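Local structure of SRPBCC family protein (Bacillus thuringiensis serovar konkukian, 3F08) at residues M8-T14 / S96-V101. The protein is of unknown function but belongs to the SRPBCC (Bet v 1-like) superfamily, whose members commonly bind hydrophobic ligands in a deep cavity. The protein carries 5 engineered substitutions. Residues are numbered along the deposited sequence; the frame is centred on the assembly and turned at random.
Engineered in segment 8-14: Thr14 (natural residue Pro).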
loop_
_atom_site.group_PDB
_atom_site.type_symbol
_atom_site.label_atom_id
_atom_site.label_comp_id
_atom_site.label_asym_id
_atom_site.label_seq_id
_atom_site.Cartn_x
_atom_site.Cartn_y
_atom_site.Cartn_z
HETATM N N MSE B 8 -8.522 18.132 11.681
HETATM C CA MSE B 8 -7.742 18.959 12.581
HETATM C C MSE B 8 -6.540 19.536 11.863
HETATM O O MSE B 8 -5.944 18.893 10.996
HETATM C CB MSE B 8 -7.289 18.151 13.804
HETATM C CG MSE B 8 -6.514 18.972 14.835
HETATM SE SE MSE B 8 -6.388 18.170 16.616
HETATM C CE MSE B 8 -7.947 18.981 17.429
ATOM N N GLU B 9 -6.201 20.770 12.208
ATOM C CA GLU B 9 -5.041 21.414 11.626
ATOM C C GLU B 9 -3.860 20.944 12.448
ATOM O O GLU B 9 -3.731 21.294 13.621
ATOM C CB GLU B 9 -5.150 22.936 11.721
ATOM C CG GLU B 9 -5.938 23.593 10.597
ATOM C CD GLU B 9 -5.225 23.528 9.254
ATOM O OE1 GLU B 9 -4.027 23.881 9.194
ATOM O OE2 GLU B 9 -5.868 23.133 8.258
ATOM N N ILE B 10 -3.011 20.132 11.841
ATOM C CA ILE B 10 -1.834 19.630 12.526
ATOM C C ILE B 10 -0.680 20.578 12.239
ATOM O O ILE B 10 -0.496 21.003 11.095
ATOM C CB ILE B 10 -1.493 18.221 12.035
ATOM C CG1 ILE B 10 -2.661 17.287 12.359
ATOM C CG2 ILE B 10 -0.195 17.721 12.692
ATOM C CD1 ILE B 10 -2.972 17.197 13.846
ATOM N N PHE B 11 0.093 20.908 13.272
ATOM C CA PHE B 11 1.211 21.834 13.112
ATOM C C PHE B 11 2.458 21.194 12.549
ATOM O O PHE B 11 3.473 21.080 13.233
ATOM C CB PHE B 11 1.567 22.502 14.442
ATOM C CG PHE B 11 0.421 23.217 15.085
ATOM C CD1 PHE B 11 -0.751 23.463 14.372
ATOM C CD2 PHE B 11 0.514 23.651 16.406
ATOM C CE1 PHE B 11 -1.822 24.136 14.961
ATOM C CE2 PHE B 11 -0.549 24.327 17.012
ATOM C CZ PHE B 11 -1.720 24.571 16.287
ATOM N N GLY B 12 2.376 20.784 11.292
ATOM C CA GLY B 12 3.499 20.173 10.608
ATOM C C GLY B 12 3.208 20.299 9.124
ATOM O O GLY B 12 2.043 20.271 8.740
ATOM N N SER B 13 4.230 20.456 8.285
ATOM C CA SER B 13 3.984 20.571 6.847
ATOM C C SER B 13 3.348 19.283 6.339
ATOM O O SER B 13 3.393 18.259 7.013
ATOM C CB SER B 13 5.290 20.812 6.090
ATOM O OG SER B 13 6.132 19.677 6.170
ATOM N N THR B 14 2.757 19.333 5.149
ATOM C CA THR B 14 2.136 18.151 4.582
ATOM C C THR B 14 3.161 17.024 4.452
ATOM O O THR B 14 2.848 15.858 4.699
ATOM C CB THR B 14 1.493 18.462 3.207
ATOM O OG1 THR B 14 2.383 19.271 2.423
ATOM C CG2 THR B 14 0.179 19.222 3.403
ATOM N N SER B 96 2.402 26.654 4.966
ATOM C CA SER B 96 3.269 25.606 4.454
ATOM C C SER B 96 3.769 24.711 5.585
ATOM O O SER B 96 4.283 23.626 5.330
ATOM C CB SER B 96 4.454 26.220 3.716
ATOM O OG SER B 96 5.196 27.064 4.574
ATOM N N ASN B 97 3.614 25.166 6.831
ATOM C CA ASN B 97 4.055 24.388 7.984
ATOM C C ASN B 97 2.896 23.782 8.776
ATOM O O ASN B 97 3.052 23.435 9.948
ATOM C CB ASN B 97 4.929 25.236 8.914
ATOM C CG ASN B 97 4.139 26.298 9.660
ATOM O OD1 ASN B 97 3.362 27.044 9.063
ATOM N ND2 ASN B 97 4.345 26.378 10.973
ATOM N N THR B 98 1.728 23.670 8.149
ATOM C CA THR B 98 0.581 23.056 8.814
ATOM C C THR B 98 -0.109 22.125 7.825
ATOM O O THR B 98 0.113 22.223 6.623
ATOM C CB THR B 98 -0.449 24.093 9.310
ATOM O OG1 THR B 98 -1.000 24.793 8.190
ATOM C CG2 THR B 98 0.197 25.081 10.274
ATOM N N SER B 99 -0.937 21.220 8.337
ATOM C CA SER B 99 -1.657 20.276 7.490
ATOM C C SER B 99 -3.080 20.117 7.983
ATOM O O SER B 99 -3.350 20.242 9.176
ATOM C CB SER B 99 -0.995 18.886 7.522
ATOM O OG SER B 99 0.298 18.885 6.953
ATOM N N LEU B 100 -3.999 19.855 7.063
ATOM C CA LEU B 100 -5.377 19.606 7.446
ATOM C C LEU B 100 -5.520 18.098 7.336
ATOM O O LEU B 100 -5.672 17.552 6.245
ATOM C CB LEU B 100 -6.363 20.274 6.494
ATOM C CG LEU B 100 -7.808 20.070 6.958
ATOM C CD1 LEU B 100 -7.997 20.732 8.317
ATOM C CD2 LEU B 100 -8.772 20.651 5.940
ATOM N N VAL B 101 -5.442 17.419 8.465
ATOM C CA VAL B 101 -5.566 15.980 8.455
ATOM C C VAL B 101 -7.021 15.598 8.678
ATOM O O VAL B 101 -7.642 16.005 9.657
ATOM C CB VAL B 101 -4.680 15.350 9.527
ATOM C CG1 VAL B 101 -4.807 13.833 9.468
ATOM C CG2 VAL B 101 -3.222 15.787 9.310
HETATM O O HOH W 1 2.210 22.172 4.390
#
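Glu9 reaches over the neighbouring strand to lie across Leu100, its partner in a non-hydrogen-bonded antiparallel pair. Its CB stands 4.1 Å from Ser99 O; CG, anti to the carbonyl carbon (chi1 -85°), starts toward Leu100 CD1, and a bend at chi2 (-69°) folds the chain back over the strand. The carboxylate then divides its contacts: OE2 rests 3.2 Å from Leu100 CD1, while OE1 comes 3.3 Å from Thr98 OG1, a long, weak hydrogen bond at best; the stronger partner of Thr98 OG1 is Glu95 N, which donates to it. A long, flexible acid suits this partly exposed face, where it can lay its carboxylate along a leucine and still bring one oxygen up to a hydroxyl.

On either side of this pair the backbones are bonded, Met8 with Val101 and Ile10 with Ser99; Ile10 N to Ser99 O, at 2.7 Å, lies in the carbonyl plane. These bonds join strand 3-10, at one edge of the curved antiparallel sheet of the Bet v 1-like helix-grip fold, to strand 99-109. On the face opposite Glu9, Ile10 CG1 presses tightly on Val101 CG2 (3.4 Å), and these branched residues, well suited to strands, pack beneath the long helix 114-137 through Leu132 and Leu129.

Where strand 3-10 ends, Phe11 centres an inverse gamma turn, and the small, buried Ser99 ties down the departing chain by donating from OG to Gly12 O (2.9 Å). Ser13 follows as N-cap of helix 14-21, its OG accepting from Gln16 N, while a water links the engineered Thr14 N to Thr98 O.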